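Local coordinates for amine oxidase (Emericella nidulans, PDB 3PGB), which probably oxidises primary amines to aldehydes with the help of a copper ion and a topaquinone cofactor made from one of its own tyrosines, at residues A390-Y401 and Q509-F519; Y521-H532 and H698-P706. All coordinates share one frame; numbering follows the deposited sequence.

Contact 1: residues A390-Y401 and Q509-F519; sequences AANDPVQSSVAY and QSAYYANNQDF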
loop_
_atom_site.group_PDB
_atom_site.type_symbol
_atom_site.label_atom_id
_atom_site.label_comp_id
_atom_site.label_asym_id
_atom_site.label_seq_id
_atom_site.Cartn_x
_atom_site.Cartn_y
_atom_site.Cartn_z
ATOM N N ALA A 390 18.567 18.184 -2.273
ATOM C CA ALA A 390 18.899 19.089 -3.369
ATOM C C ALA A 390 18.352 20.455 -3.009
ATOM O O ALA A 390 17.343 20.550 -2.303
ATOM C CB ALA A 390 18.293 18.605 -4.675
ATOM N N ALA A 391 19.014 21.508 -3.484
ATOM C CA ALA A 391 18.595 22.874 -3.183
ATOM C C ALA A 391 19.402 23.883 -3.985
ATOM O O ALA A 391 20.394 23.531 -4.617
ATOM C CB ALA A 391 18.736 23.154 -1.697
ATOM N N ASN A 392 18.971 25.139 -3.945
ATOM C CA ASN A 392 19.725 26.228 -4.550
ATOM C C ASN A 392 20.797 26.769 -3.600
ATOM O O ASN A 392 21.515 27.696 -3.954
ATOM C CB ASN A 392 18.782 27.358 -4.983
ATOM C CG ASN A 392 19.389 28.267 -6.044
ATOM O OD1 ASN A 392 20.332 27.893 -6.739
ATOM N ND2 ASN A 392 18.834 29.465 -6.181
ATOM N N ASP A 393 20.902 26.199 -2.398
ATOM C CA ASP A 393 21.950 26.567 -1.448
ATOM C C ASP A 393 22.936 25.403 -1.306
ATOM O O ASP A 393 22.573 24.265 -1.567
ATOM C CB ASP A 393 21.342 27.003 -0.105
ATOM C CG ASP A 393 20.881 25.837 0.768
ATOM O OD1 ASP A 393 21.712 24.972 1.123
ATOM O OD2 ASP A 393 19.689 25.824 1.150
ATOM N N PRO A 394 24.190 25.685 -0.909
ATOM C CA PRO A 394 25.232 24.659 -0.933
ATOM C C PRO A 394 25.145 23.608 0.169
ATOM O O PRO A 394 25.629 22.492 -0.015
ATOM C CB PRO A 394 26.514 25.470 -0.747
ATOM C CG PRO A 394 26.094 26.646 0.059
ATOM C CD PRO A 394 24.689 26.962 -0.364
ATOM N N VAL A 395 24.571 23.960 1.312
ATOM C CA VAL A 395 24.456 23.009 2.408
ATOM C C VAL A 395 23.434 21.925 2.054
ATOM O O VAL A 395 23.763 20.731 2.030
ATOM C CB VAL A 395 24.095 23.709 3.735
ATOM C CG1 VAL A 395 23.519 22.708 4.749
ATOM C CG2 VAL A 395 25.329 24.424 4.303
ATOM N N GLN A 396 22.210 22.345 1.760
ATOM C CA GLN A 396 21.149 21.410 1.390
ATOM C C GLN A 396 21.427 20.700 0.081
ATOM O O GLN A 396 21.047 19.539 -0.077
ATOM C CB GLN A 396 19.788 22.109 1.314
ATOM C CG GLN A 396 19.160 22.353 2.662
ATOM C CD GLN A 396 18.856 21.067 3.382
ATOM O OE1 GLN A 396 17.890 20.378 3.058
ATOM N NE2 GLN A 396 19.691 20.726 4.360
ATOM N N SER A 397 22.086 21.386 -0.851
ATOM C CA SER A 397 22.495 20.758 -2.113
ATOM C C SER A 397 23.453 19.587 -1.884
ATOM O O SER A 397 23.429 18.607 -2.616
ATOM C CB SER A 397 23.144 21.784 -3.048
ATOM O OG SER A 397 23.595 21.181 -4.248
ATOM N N SER A 398 24.279 19.693 -0.852
ATOM C CA SER A 398 25.358 18.740 -0.620
ATOM C C SER A 398 25.001 17.597 0.318
ATOM O O SER A 398 25.760 16.639 0.407
ATOM C CB SER A 398 26.573 19.472 -0.052
ATOM O OG SER A 398 27.014 20.497 -0.931
ATOM N N VAL A 399 23.881 17.686 1.035
ATOM C CA VAL A 399 23.537 16.634 1.997
ATOM C C VAL A 399 23.136 15.337 1.290
ATOM O O VAL A 399 22.246 15.320 0.438
ATOM C CB VAL A 399 22.418 17.050 2.980
ATOM C CG1 VAL A 399 21.960 15.853 3.793
ATOM C CG2 VAL A 399 22.902 18.138 3.914
ATOM N N ALA A 400 23.832 14.262 1.638
ATOM C CA ALA A 400 23.478 12.918 1.207
ATOM C C ALA A 400 23.790 11.967 2.361
ATOM O O ALA A 400 24.810 11.287 2.360
ATOM C CB ALA A 400 24.240 12.537 -0.047
ATOM N N TYR A 401 22.903 11.954 3.355
ATOM C CA TYR A 401 23.094 11.142 4.554
ATOM C C TYR A 401 23.111 9.653 4.228
ATOM O O TYR A 401 22.288 9.162 3.460
ATOM C CB TYR A 401 21.991 11.401 5.595
ATOM C CG TYR A 401 22.042 12.764 6.250
ATOM C CD1 TYR A 401 23.172 13.184 6.931
ATOM C CD2 TYR A 401 20.952 13.619 6.207
ATOM C CE1 TYR A 401 23.226 14.418 7.528
ATOM C CE2 TYR A 401 20.997 14.860 6.804
ATOM C CZ TYR A 401 22.142 15.253 7.466
ATOM O OH TYR A 401 22.217 16.486 8.074
ATOM N N GLN A 509 14.502 17.969 7.623
ATOM C CA GLN A 509 15.640 18.867 7.581
ATOM C C GLN A 509 15.317 19.949 6.576
ATOM O O GLN A 509 15.303 19.717 5.362
ATOM C CB GLN A 509 16.942 18.163 7.229
ATOM C CG GLN A 509 18.130 19.071 7.461
ATOM C CD GLN A 509 19.439 18.369 7.290
ATOM O OE1 GLN A 509 20.118 18.547 6.281
ATOM N NE2 GLN A 509 19.807 17.556 8.269
ATOM N N SER A 510 15.069 21.137 7.114
ATOM C CA SER A 510 14.494 22.251 6.380
ATOM C C SER A 510 15.524 22.929 5.487
ATOM O O SER A 510 16.692 22.552 5.477
ATOM C CB SER A 510 13.938 23.247 7.398
ATOM O OG SER A 510 13.263 24.314 6.785
ATOM N N ALA A 511 15.073 23.919 4.723
ATOM C CA ALA A 511 15.952 24.753 3.908
ATOM C C ALA A 511 15.470 26.193 3.985
ATOM O O ALA A 511 14.270 26.438 4.101
ATOM C CB ALA A 511 15.956 24.272 2.466
ATOM N N TYR A 512 16.402 27.142 3.935
ATOM C CA TYR A 512 16.048 28.562 3.946
ATOM C C TYR A 512 15.308 28.904 2.661
ATOM O O TYR A 512 15.648 28.399 1.590
ATOM C CB TYR A 512 17.295 29.443 4.103
ATOM C CG TYR A 512 16.990 30.861 4.542
ATOM C CD1 TYR A 512 16.498 31.126 5.822
ATOM C CD2 TYR A 512 17.199 31.934 3.688
ATOM C CE1 TYR A 512 16.219 32.425 6.233
ATOM C CE2 TYR A 512 16.919 33.234 4.083
ATOM C CZ TYR A 512 16.436 33.472 5.358
ATOM O OH TYR A 512 16.166 34.757 5.742
ATOM N N TYR A 513 14.295 29.756 2.772
ATOM C CA TYR A 513 13.371 30.006 1.656
ATOM C C TYR A 513 14.031 30.729 0.494
ATOM O O TYR A 513 13.685 30.485 -0.663
ATOM C CB TYR A 513 12.157 30.812 2.123
ATOM C CG TYR A 513 12.351 32.316 2.125
ATOM C CD1 TYR A 513 11.816 33.105 1.110
ATOM C CD2 TYR A 513 13.071 32.949 3.140
ATOM C CE1 TYR A 513 11.991 34.487 1.103
ATOM C CE2 TYR A 513 13.247 34.332 3.146
ATOM C CZ TYR A 513 12.706 35.093 2.126
ATOM O OH TYR A 513 12.877 36.455 2.125
ATOM N N ALA A 514 14.981 31.608 0.811
ATOM C CA ALA A 514 15.480 32.592 -0.141
ATOM C C ALA A 514 16.008 31.943 -1.412
ATOM O O ALA A 514 16.959 31.173 -1.373
ATOM C CB ALA A 514 16.559 33.462 0.507
ATOM N N ASN A 515 15.350 32.240 -2.530
ATOM C CA ASN A 515 15.808 31.831 -3.854
ATOM C C ASN A 515 15.817 30.316 -4.078
ATOM O O ASN A 515 16.517 29.826 -4.968
ATOM C CB ASN A 515 17.207 32.390 -4.126
ATOM C CG ASN A 515 17.367 33.808 -3.631
ATOM O OD1 ASN A 515 16.710 34.728 -4.127
ATOM N ND2 ASN A 515 18.225 33.992 -2.632
ATOM N N ASN A 516 15.028 29.578 -3.295
ATOM C CA ASN A 516 14.995 28.117 -3.400
ATOM C C ASN A 516 13.739 27.605 -4.131
ATOM O O ASN A 516 13.284 26.492 -3.887
ATOM C CB ASN A 516 15.085 27.508 -2.000
ATOM C CG ASN A 516 15.668 26.110 -2.002
ATOM O OD1 ASN A 516 16.679 25.853 -2.650
ATOM N ND2 ASN A 516 15.042 25.202 -1.258
ATOM N N GLN A 517 13.211 28.418 -5.046
ATOM C CA GLN A 517 11.942 28.139 -5.717
ATOM C C GLN A 517 11.936 26.843 -6.515
ATOM O O GLN A 517 10.886 26.218 -6.655
ATOM C CB GLN A 517 11.576 29.274 -6.680
ATOM C CG GLN A 517 11.189 30.582 -6.010
ATOM C CD GLN A 517 12.370 31.517 -5.815
ATOM O OE1 GLN A 517 13.523 31.082 -5.797
ATOM N NE2 GLN A 517 12.084 32.813 -5.684
ATOM N N ASP A 518 13.096 26.462 -7.052
ATOM C CA ASP A 518 13.205 25.307 -7.944
ATOM C C ASP A 518 13.429 23.987 -7.203
ATOM O O ASP A 518 13.506 22.922 -7.828
ATOM C CB ASP A 518 14.325 25.537 -8.976
ATOM C CG ASP A 518 13.960 26.599 -10.023
ATOM O OD1 ASP A 518 12.924 27.277 -9.883
ATOM O OD2 ASP A 518 14.712 26.754 -10.997
ATOM N N PHE A 519 13.506 24.053 -5.877
ATOM C CA PHE A 519 13.875 22.901 -5.065
ATOM C C PHE A 519 12.942 22.694 -3.874
ATOM O O PHE A 519 13.355 22.140 -2.853
ATOM C CB PHE A 519 15.314 23.056 -4.574
ATOM C CG PHE A 519 16.314 23.251 -5.673
ATOM C CD1 PHE A 519 17.019 22.171 -6.191
ATOM C CD2 PHE A 519 16.559 24.511 -6.186
ATOM C CE1 PHE A 519 17.951 22.350 -7.207
ATOM C CE2 PHE A 519 17.477 24.697 -7.199
ATOM C CZ PHE A 519 18.181 23.614 -7.711
#
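Gln509 reaches between Gln396 and Tyr401 and uses both ends of its amide. With CG anti to the backbone N (chi1 -169°) and the chain extended, NE2 arrives at the edge of the Tyr401 ring and donates to its hydroxyl, Gln509 NE2 to Tyr401 OH 2.6 Å; the phenol oxygen lies in the amide plane, although the ring itself stands nearly perpendicular to it. Gln509 OE1 takes a hydrogen bond from Gln396 NE2 (2.9 Å) in its carbonyl plane, on a lone pair, so the amide is fixed in rotation. Gln396 bends at CG to get there and packs that carbon on Ala511 CB at 3.7 Å.

In the type II turn from Tyr513 to Asn516, the last two residues, both asparagines, close the far end. Asn515 O receives Asn392 ND2 at 2.6 Å, slightly out of its carbonyl plane. Asn516 OD1 accepts from the backbone, Asn392 N to OD1 2.7 Å, in an almost straight bond. Phe519 then lays one ring face against the chain at Ala391 and Asn392: the carbonyl carbon of Ala391 sits over the ring centre and Asn392 N nearer the rim, a flat aromatic-on-peptide contact.

Asp393 caps helix 394-398 through OD1, which accepts from Gln396 N at 2.7 Å. This short helix follows strand 374-389, whose Tyr389 touches Gln396, Val399 and Gln509. Strands 235-242 and 255-263 pack against the helix start and Tyr512, while Trp565 of the second subunit donates to Asn392 O, placing this buried junction of the enzyme domain at the dimer interface.

Contact 2: residues Y521-H532 and H698-P706; sequences YQIHDSLSGSMH and HVPHTGDLP. With CU (copper (II) ion), chain D.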
loop_
_atom_site.group_PDB
_atom_site.type_symbol
_atom_site.label_atom_id
_atom_site.label_comp_id
_atom_site.label_asym_id
_atom_site.label_seq_id
_atom_site.Cartn_x
_atom_site.Cartn_y
_atom_site.Cartn_z
ATOM N N TYR A 521 8.804 23.907 -1.837
ATOM C CA TYR A 521 7.781 24.900 -1.551
ATOM C C TYR A 521 8.201 25.766 -0.381
ATOM O O TYR A 521 8.902 25.312 0.520
ATOM C CB TYR A 521 6.471 24.229 -1.152
ATOM C CG TYR A 521 6.021 23.107 -2.046
ATOM C CD1 TYR A 521 5.664 23.345 -3.362
ATOM C CD2 TYR A 521 5.917 21.812 -1.563
ATOM C CE1 TYR A 521 5.232 22.323 -4.181
ATOM C CE2 TYR A 521 5.483 20.785 -2.371
ATOM C CZ TYR A 521 5.143 21.050 -3.680
ATOM O OH TYR A 521 4.722 20.031 -4.489
ATOM N N GLN A 522 7.739 27.008 -0.377
ATOM C CA GLN A 522 7.768 27.807 0.829
ATOM C C GLN A 522 6.604 27.354 1.716
ATOM O O GLN A 522 5.445 27.444 1.313
ATOM C CB GLN A 522 7.653 29.292 0.490
ATOM C CG GLN A 522 7.806 30.206 1.688
ATOM C CD GLN A 522 8.109 31.644 1.304
ATOM O OE1 GLN A 522 8.284 32.484 2.191
ATOM N N ILE A 523 6.912 26.860 2.911
ATOM C CA ILE A 523 5.886 26.334 3.823
ATOM C C ILE A 523 5.738 27.113 5.136
ATOM O O ILE A 523 4.845 26.810 5.934
ATOM C CB ILE A 523 6.126 24.834 4.129
ATOM C CG1 ILE A 523 7.480 24.615 4.814
ATOM C CG2 ILE A 523 6.042 24.017 2.838
ATOM C CD1 ILE A 523 7.647 23.230 5.358
ATOM N N HIS A 524 6.600 28.108 5.359
ATOM C CA HIS A 524 6.488 29.000 6.526
ATOM C C HIS A 524 7.176 30.349 6.277
ATOM O O HIS A 524 7.863 30.520 5.277
ATOM C CB HIS A 524 7.054 28.337 7.784
ATOM C CG HIS A 524 6.297 28.677 9.028
ATOM N ND1 HIS A 524 6.819 29.475 10.024
ATOM C CD2 HIS A 524 5.047 28.345 9.427
ATOM C CE1 HIS A 524 5.926 29.611 10.987
ATOM N NE2 HIS A 524 4.842 28.936 10.650
ATOM N N ASP A 525 6.990 31.291 7.198
ATOM C CA ASP A 525 7.423 32.692 7.026
ATOM C C ASP A 525 8.744 32.839 6.268
ATOM O O ASP A 525 8.848 33.657 5.355
ATOM C CB ASP A 525 7.518 33.420 8.379
ATOM C CG ASP A 525 6.217 33.350 9.189
ATOM O OD1 ASP A 525 6.010 34.222 10.070
ATOM O OD2 ASP A 525 5.405 32.422 8.958
ATOM N N SER A 526 9.740 32.043 6.637
ATOM C CA SER A 526 11.034 32.052 5.946
ATOM C C SER A 526 11.570 30.636 5.738
ATOM O O SER A 526 12.785 30.402 5.773
ATOM C CB SER A 526 12.036 32.905 6.727
ATOM O OG SER A 526 11.621 34.258 6.746
ATOM N N LEU A 527 10.653 29.699 5.488
ATOM C CA LEU A 527 10.974 28.274 5.482
ATOM C C LEU A 527 10.632 27.607 4.158
ATOM O O LEU A 527 9.536 27.788 3.633
ATOM C CB LEU A 527 10.220 27.557 6.606
ATOM C CG LEU A 527 10.800 26.206 7.036
ATOM C CD1 LEU A 527 12.140 26.435 7.695
ATOM C CD2 LEU A 527 9.869 25.475 7.980
ATOM N N SER A 528 11.586 26.842 3.629
ATOM C CA SER A 528 11.339 25.942 2.516
ATOM C C SER A 528 11.289 24.514 3.021
ATOM O O SER A 528 12.123 24.102 3.827
ATOM C CB SER A 528 12.433 26.049 1.462
ATOM O OG SER A 528 12.297 25.011 0.507
ATOM N N GLY A 529 10.315 23.759 2.527
ATOM C CA GLY A 529 10.206 22.355 2.860
ATOM C C GLY A 529 11.364 21.558 2.302
ATOM O O GLY A 529 11.703 20.513 2.850
ATOM N N SER A 530 11.971 22.064 1.221
ATOM C CA SER A 530 13.142 21.457 0.580
ATOM C C SER A 530 12.705 20.231 -0.223
ATOM O O SER A 530 11.528 20.108 -0.581
ATOM C CB SER A 530 14.226 21.108 1.617
ATOM O OG SER A 530 15.523 21.033 1.045
ATOM N N MET A 531 13.652 19.346 -0.536
ATOM C CA MET A 531 13.335 18.095 -1.211
ATOM C C MET A 531 14.408 17.063 -0.930
ATOM O O MET A 531 15.570 17.412 -0.757
ATOM C CB MET A 531 13.186 18.308 -2.721
ATOM C CG MET A 531 14.415 18.859 -3.428
ATOM S SD MET A 531 14.118 19.223 -5.172
ATOM C CE MET A 531 13.698 17.588 -5.795
ATOM N N HIS A 532 14.013 15.796 -0.867
ATOM C CA HIS A 532 14.972 14.717 -0.666
ATOM C C HIS A 532 14.396 13.364 -1.062
ATOM O O HIS A 532 13.181 13.163 -1.026
ATOM C CB HIS A 532 15.459 14.676 0.790
ATOM C CG HIS A 532 14.356 14.562 1.797
ATOM N ND1 HIS A 532 13.710 15.660 2.322
ATOM C CD2 HIS A 532 13.779 13.478 2.369
ATOM C CE1 HIS A 532 12.780 15.256 3.168
ATOM N NE2 HIS A 532 12.802 13.937 3.220
ATOM N N HIS A 698 10.345 12.863 -1.439
ATOM C CA HIS A 698 9.713 13.677 -0.413
ATOM C C HIS A 698 10.001 15.153 -0.642
ATOM O O HIS A 698 11.127 15.616 -0.435
ATOM C CB HIS A 698 10.189 13.229 0.970
ATOM C CG HIS A 698 9.374 13.776 2.103
ATOM N ND1 HIS A 698 9.778 13.683 3.417
ATOM C CD2 HIS A 698 8.189 14.430 2.120
ATOM C CE1 HIS A 698 8.873 14.250 4.195
ATOM N NE2 HIS A 698 7.898 14.710 3.433
ATOM N N VAL A 699 8.976 15.872 -1.097
ATOM C CA VAL A 699 9.006 17.321 -1.207
ATOM C C VAL A 699 8.069 17.871 -0.133
ATOM O O VAL A 699 6.887 18.077 -0.392
ATOM C CB VAL A 699 8.553 17.792 -2.606
ATOM C CG1 VAL A 699 8.716 19.306 -2.735
ATOM C CG2 VAL A 699 9.346 17.073 -3.689
ATOM N N PRO A 700 8.592 18.101 1.087
ATOM C CA PRO A 700 7.724 18.459 2.199
ATOM C C PRO A 700 6.880 19.704 1.960
ATOM O O PRO A 700 7.399 20.723 1.480
ATOM C CB PRO A 700 8.709 18.704 3.343
ATOM C CG PRO A 700 9.876 17.912 2.993
ATOM C CD PRO A 700 9.999 18.073 1.520
ATOM N N HIS A 701 5.594 19.601 2.309
ATOM C CA HIS A 701 4.661 20.720 2.259
ATOM C C HIS A 701 4.297 21.172 3.680
ATOM O O HIS A 701 4.900 20.717 4.654
ATOM C CB HIS A 701 3.419 20.349 1.423
ATOM C CG HIS A 701 2.445 19.440 2.114
ATOM N ND1 HIS A 701 1.174 19.845 2.466
ATOM C CD2 HIS A 701 2.538 18.140 2.480
ATOM C CE1 HIS A 701 0.534 18.842 3.038
ATOM N NE2 HIS A 701 1.339 17.796 3.060
ATOM N N THR A 702 3.309 22.060 3.791
ATOM C CA THR A 702 2.926 22.640 5.075
ATOM C C THR A 702 2.434 21.592 6.074
ATOM O O THR A 702 2.561 21.774 7.283
ATOM C CB THR A 702 1.830 23.716 4.901
ATOM O OG1 THR A 702 0.719 23.161 4.174
ATOM C CG2 THR A 702 2.381 24.934 4.166
ATOM N N GLY A 703 1.876 20.500 5.563
ATOM C CA GLY A 703 1.434 19.387 6.395
ATOM C C GLY A 703 2.563 18.557 6.986
ATOM O O GLY A 703 2.322 17.638 7.766
ATOM N N ASP A 704 3.798 18.855 6.603
ATOM C CA ASP A 704 4.956 18.267 7.266
ATOM C C ASP A 704 5.384 19.078 8.496
ATOM O O ASP A 704 6.357 18.728 9.155
ATOM C CB ASP A 704 6.107 18.112 6.271
ATOM C CG ASP A 704 5.823 17.041 5.236
ATOM O OD1 ASP A 704 6.069 15.861 5.546
ATOM O OD2 ASP A 704 5.350 17.369 4.130
ATOM N N LEU A 705 4.652 20.151 8.800
ATOM C CA LEU A 705 4.873 20.940 10.007
ATOM C C LEU A 705 3.817 20.584 11.053
ATOM O O LEU A 705 2.625 20.590 10.748
ATOM C CB LEU A 705 4.771 22.432 9.699
ATOM C CG LEU A 705 5.706 22.986 8.629
ATOM C CD1 LEU A 705 5.392 24.457 8.404
ATOM C CD2 LEU A 705 7.157 22.790 9.020
ATOM N N PRO A 706 4.239 20.277 12.290
ATOM C CA PRO A 706 5.605 20.223 12.825
ATOM C C PRO A 706 6.395 18.976 12.395
ATOM O O PRO A 706 7.626 19.026 12.296
ATOM C CB PRO A 706 5.374 20.205 14.335
ATOM C CG PRO A 706 4.052 19.479 14.471
ATOM C CD PRO A 706 3.234 19.970 13.326
HETATM CU CU CU D . 11.413 12.731 4.095
HETATM O O HOH W 1 9.296 21.900 -0.035
HETATM O O HOH W 2 11.700 13.455 6.450
#
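His532 and His698 meet through the copper ion: His532 NE2 and His698 ND1 each bind it at 2.0 Å, and His534 and a water complete the ligands seen. The side chains run alongside one another in a common direction, their ring planes 73° apart, and His698 CB rests over a face of the His532 ring. His532 gets there with CG between its backbone N and carbonyl carbon (chi1 56°), whereas His698 has CG anti to N.

Backbone hydrogen bonds join the same two residues as an antiparallel hydrogen-bonded pair, His532 N to His698 O and His698 N to His532 O, both 2.9 Å. Further along, a water accepts from Tyr521 N (2.7 Å) and lies within hydrogen-bonding distance of Ser530 O and Pro700 O, bridging the segments where direct pairing stops.

Among apolar contacts, Val699 CG1 touches Tyr521 CE2 (3.6 Å) nearer the metal, the side chains crossing at about a right angle. At the other end Ile523 CD1 meets Leu705 CD2 at 3.7 Å, Leu527 runs past Leu705 in the opposite direction, its CD2 touching the same methyl, and Ile523 CG2 lies against the His701-Thr702 peptide.

Asp704 acts from the second shell: OD1 accepts a hydrogen bond from His698 NE2, lying in the imidazole plane while the N-H comes in from above the carboxylate plane, and OD2 accepts from His701 N. The carboxylate thus fixes the His698 ring's rotation, leaves ND1 for the metal, and would tend to make that nitrogen a stronger donor to copper.

Overall arrangement
Contacts 1 and 2 lie in series along the chain, their centres about 11 Å apart, and are joined by the small antiparallel sheet in which strands 511-512 and 527-528 are neighbours. Ala511 O probably accepts from Ser528 N (2.8 Å), and Gln396 OE1 is hydrogen-bonded to Ser530 OG. Contact 2 holds two of the three copper histidines, with His534 as the third. Contact 1 is close by: the Gln509 side chain is about 8 Å from the metal, and that of Tyr401 about 4 Å from that of Asp403, the predicted proton acceptor. Both contacts also touch the second subunit, so the surroundings of the copper lie close to the dimer interface.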